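Local coordinates for protein 3-oxo-tetronate kinase (Cupriavidus necator, PDB 5DMH) that phosphorylates the 4-position of 3-oxo-tetronate with ATP, yielding 3-oxo-tetronate 4-phosphate and ADP, at residues R386-G392 / P428-K434. Numbering follows the deposited sequence.
Sequences RRFVVAG and PLALALK. With ADP (adenosine-5'-diphosphate), chain C.
Two nitrogens of one guanidinium close on Pro428 O: Arg386 NE lies 2.7 Å from Pro428 O, and Arg386 NH2 also donates to that oxygen. The carbonyl oxygen sits at the guanidinium edge, within its plane, and NH2 points at one of the oxygen's lone pairs, while NE approaches tilted from the carbonyl plane. Bends at chi2 (-78°) and chi3 (-63°) turn the arginine toward the 428-434 segment. This clamp precedes a regular parallel ladder, in which strands 387-391 and 430-434 run 6° apart. Ala430 N to Arg386 O (2.8 Å) begins it; Phe388 and Val390 then each bond through both N and O to the partner strand, and Gly392 N to Lys434 O (2.8 Å) ends it.

The two sheet faces are packed differently. Beside helix 393-403, Leu431 CD2 presses on Phe388 CB at 3.5 Å and reaches obliquely to the ring, whose edge meets Leu429 CD2; farther along, Val390 CG2 and Leu433 CD2 lie side by side 4.0 Å apart. On the other face, toward helix 443-451, Val389 meets the small Ala432, and Lys434 CE rests 3.6 Å from Ala391 CB. With its chain bent near the end, the lysine brings NZ to Gln302, Thr299, Gly436 and Phe438, which tie down its buried amine.

Past the ladder, Gly392 CA comes within 3.3 Å of ADP O1B, and its backbone angles favour glycine. Gly392 holds the N-cap position of helix 393-403, so the pair illustrates a nucleotide site built at the C-terminal ends of parallel strands, here in the nucleotide-binding domain of a four-carbon acid sugar kinase.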
loop_
_atom_site.group_PDB
_atom_site.type_symbol
_atom_site.label_atom_id
_atom_site.label_comp_id
_atom_site.label_asym_id
_atom_site.label_seq_id
_atom_site.Cartn_x
_atom_site.Cartn_y
_atom_site.Cartn_z
ATOM N N ARG A 386 -7.566 18.437 11.087
ATOM C CA ARG A 386 -8.182 17.159 11.435
ATOM C C ARG A 386 -8.309 16.216 10.231
ATOM O O ARG A 386 -8.470 15.011 10.412
ATOM C CB ARG A 386 -9.564 17.378 12.046
ATOM C CG ARG A 386 -9.543 18.196 13.326
ATOM C CD ARG A 386 -9.098 17.360 14.507
ATOM N NE ARG A 386 -10.040 16.265 14.751
ATOM C CZ ARG A 386 -11.215 16.406 15.354
ATOM N NH1 ARG A 386 -11.600 17.594 15.800
ATOM N NH2 ARG A 386 -12.004 15.353 15.520
ATOM N N ARG A 387 -8.283 16.766 9.014
ATOM C CA ARG A 387 -8.437 15.935 7.797
ATOM C C ARG A 387 -7.182 16.031 6.940
ATOM O O ARG A 387 -6.748 17.122 6.586
ATOM C CB ARG A 387 -9.659 16.364 6.959
ATOM C CG ARG A 387 -11.014 16.270 7.681
ATOM C CD ARG A 387 -12.157 16.819 6.824
ATOM N NE ARG A 387 -12.050 18.262 6.684
ATOM C CZ ARG A 387 -12.304 18.973 5.589
ATOM N NH1 ARG A 387 -12.149 20.292 5.625
ATOM N NH2 ARG A 387 -12.710 18.404 4.469
ATOM N N PHE A 388 -6.613 14.872 6.621
ATOM C CA PHE A 388 -5.386 14.783 5.841
ATOM C C PHE A 388 -5.555 13.847 4.673
ATOM O O PHE A 388 -5.806 12.640 4.864
ATOM C CB PHE A 388 -4.259 14.252 6.732
ATOM C CG PHE A 388 -3.974 15.094 7.935
ATOM C CD1 PHE A 388 -4.791 15.033 9.055
ATOM C CD2 PHE A 388 -2.856 15.920 7.972
ATOM C CE1 PHE A 388 -4.506 15.800 10.175
ATOM C CE2 PHE A 388 -2.582 16.677 9.086
ATOM C CZ PHE A 388 -3.398 16.627 10.176
ATOM N N VAL A 389 -5.387 14.384 3.463
ATOM C CA VAL A 389 -5.315 13.590 2.231
ATOM C C VAL A 389 -3.866 13.581 1.764
ATOM O O VAL A 389 -3.283 14.625 1.542
ATOM C CB VAL A 389 -6.194 14.207 1.117
ATOM C CG1 VAL A 389 -6.073 13.403 -0.167
ATOM C CG2 VAL A 389 -7.640 14.302 1.578
ATOM N N VAL A 390 -3.287 12.388 1.672
ATOM C CA VAL A 390 -1.892 12.205 1.346
ATOM C C VAL A 390 -1.766 11.359 0.082
ATOM O O VAL A 390 -2.300 10.262 0.015
ATOM C CB VAL A 390 -1.120 11.528 2.489
ATOM C CG1 VAL A 390 0.377 11.546 2.187
ATOM C CG2 VAL A 390 -1.411 12.177 3.851
ATOM N N ALA A 391 -1.042 11.871 -0.897
ATOM C CA ALA A 391 -0.821 11.175 -2.152
ATOM C C ALA A 391 0.574 10.600 -2.166
ATOM O O ALA A 391 1.551 11.355 -2.083
ATOM C CB ALA A 391 -1.018 12.130 -3.327
ATOM N N GLY A 392 0.675 9.265 -2.225
ATOM C CA GLY A 392 1.959 8.605 -2.276
ATOM C C GLY A 392 2.173 7.639 -1.109
ATOM O O GLY A 392 1.860 7.940 0.045
ATOM N N PRO A 428 -10.745 12.212 16.835
ATOM C CA PRO A 428 -9.955 11.509 15.811
ATOM C C PRO A 428 -9.423 12.418 14.711
ATOM O O PRO A 428 -9.910 13.539 14.533
ATOM C CB PRO A 428 -10.960 10.515 15.206
ATOM C CG PRO A 428 -12.088 10.418 16.191
ATOM C CD PRO A 428 -12.148 11.771 16.869
ATOM N N LEU A 429 -8.430 11.921 13.988
ATOM C CA LEU A 429 -8.033 12.472 12.705
ATOM C C LEU A 429 -8.665 11.616 11.627
ATOM O O LEU A 429 -8.875 10.430 11.820
ATOM C CB LEU A 429 -6.515 12.466 12.537
ATOM C CG LEU A 429 -5.725 13.114 13.667
ATOM C CD1 LEU A 429 -4.229 12.963 13.426
ATOM C CD2 LEU A 429 -6.124 14.596 13.820
ATOM N N ALA A 430 -8.981 12.228 10.497
ATOM C CA ALA A 430 -9.478 11.480 9.352
ATOM C C ALA A 430 -8.421 11.553 8.267
ATOM O O ALA A 430 -7.941 12.641 7.915
ATOM C CB ALA A 430 -10.798 12.053 8.864
ATOM N N LEU A 431 -8.046 10.384 7.753
ATOM C CA LEU A 431 -6.978 10.263 6.783
ATOM C C LEU A 431 -7.416 9.525 5.534
ATOM O O LEU A 431 -8.144 8.533 5.616
ATOM C CB LEU A 431 -5.841 9.430 7.370
ATOM C CG LEU A 431 -5.186 9.900 8.673
ATOM C CD1 LEU A 431 -4.176 8.859 9.085
ATOM C CD2 LEU A 431 -4.500 11.177 8.441
ATOM N N ALA A 432 -6.914 9.966 4.388
ATOM C CA ALA A 432 -7.055 9.210 3.148
ATOM C C ALA A 432 -5.649 9.083 2.608
ATOM O O ALA A 432 -4.993 10.086 2.316
ATOM C CB ALA A 432 -7.971 9.935 2.145
ATOM N N LEU A 433 -5.160 7.853 2.561
ATOM C CA LEU A 433 -3.801 7.559 2.171
ATOM C C LEU A 433 -3.855 6.928 0.783
ATOM O O LEU A 433 -4.142 5.737 0.637
ATOM C CB LEU A 433 -3.158 6.593 3.171
ATOM C CG LEU A 433 -3.188 7.089 4.620
ATOM C CD1 LEU A 433 -2.461 6.140 5.568
ATOM C CD2 LEU A 433 -2.641 8.517 4.752
ATOM N N LYS A 434 -3.573 7.746 -0.214
ATOM C CA LYS A 434 -3.763 7.388 -1.622
ATOM C C LYS A 434 -2.485 6.882 -2.279
ATOM O O LYS A 434 -1.549 7.624 -2.528
ATOM C CB LYS A 434 -4.269 8.613 -2.388
ATOM C CG LYS A 434 -4.630 8.377 -3.854
ATOM C CD LYS A 434 -4.454 9.676 -4.637
ATOM C CE LYS A 434 -3.039 9.783 -5.168
ATOM N NZ LYS A 434 -2.959 9.467 -6.597
HETATM P PB ADP C . 3.930 6.496 -5.139
HETATM O O1B ADP C . 2.735 6.073 -4.291
HETATM O O2B ADP C . 3.486 7.244 -6.385
HETATM O O3B ADP C . 4.917 5.369 -5.406
HETATM P PA ADP C . 5.668 7.599 -3.057
HETATM O O1A ADP C . 5.354 8.723 -2.151
HETATM O O2A ADP C . 5.728 6.190 -2.574
HETATM O O3A ADP C . 4.655 7.709 -4.328
HETATM O "O5'" ADP C . 7.101 7.804 -3.749
HETATM C "C5'" ADP C . 7.434 8.994 -4.450
HETATM C "C4'" ADP C . 8.878 9.364 -4.128
HETATM O "O4'" ADP C . 9.341 10.322 -5.066
HETATM C "C3'" ADP C . 9.006 9.998 -2.749
HETATM O "O3'" ADP C . 10.244 9.620 -2.116
HETATM C "C2'" ADP C . 8.998 11.459 -3.074
HETATM O "O2'" ADP C . 9.506 12.257 -2.025
HETATM C "C1'" ADP C . 9.803 11.461 -4.351
HETATM N N9 ADP C . 9.559 12.691 -5.096
HETATM C C8 ADP C . 8.370 13.316 -5.277
HETATM N N7 ADP C . 8.525 14.443 -5.987
HETATM C C5 ADP C . 9.848 14.538 -6.262
HETATM C C6 ADP C . 10.690 15.510 -6.959
HETATM N N6 ADP C . 10.085 16.575 -7.523
HETATM N N1 ADP C . 12.010 15.258 -7.046
HETATM C C2 ADP C . 12.577 14.165 -6.492
HETATM N N3 ADP C . 11.879 13.228 -5.810
HETATM C C4 ADP C . 10.529 13.387 -5.666
#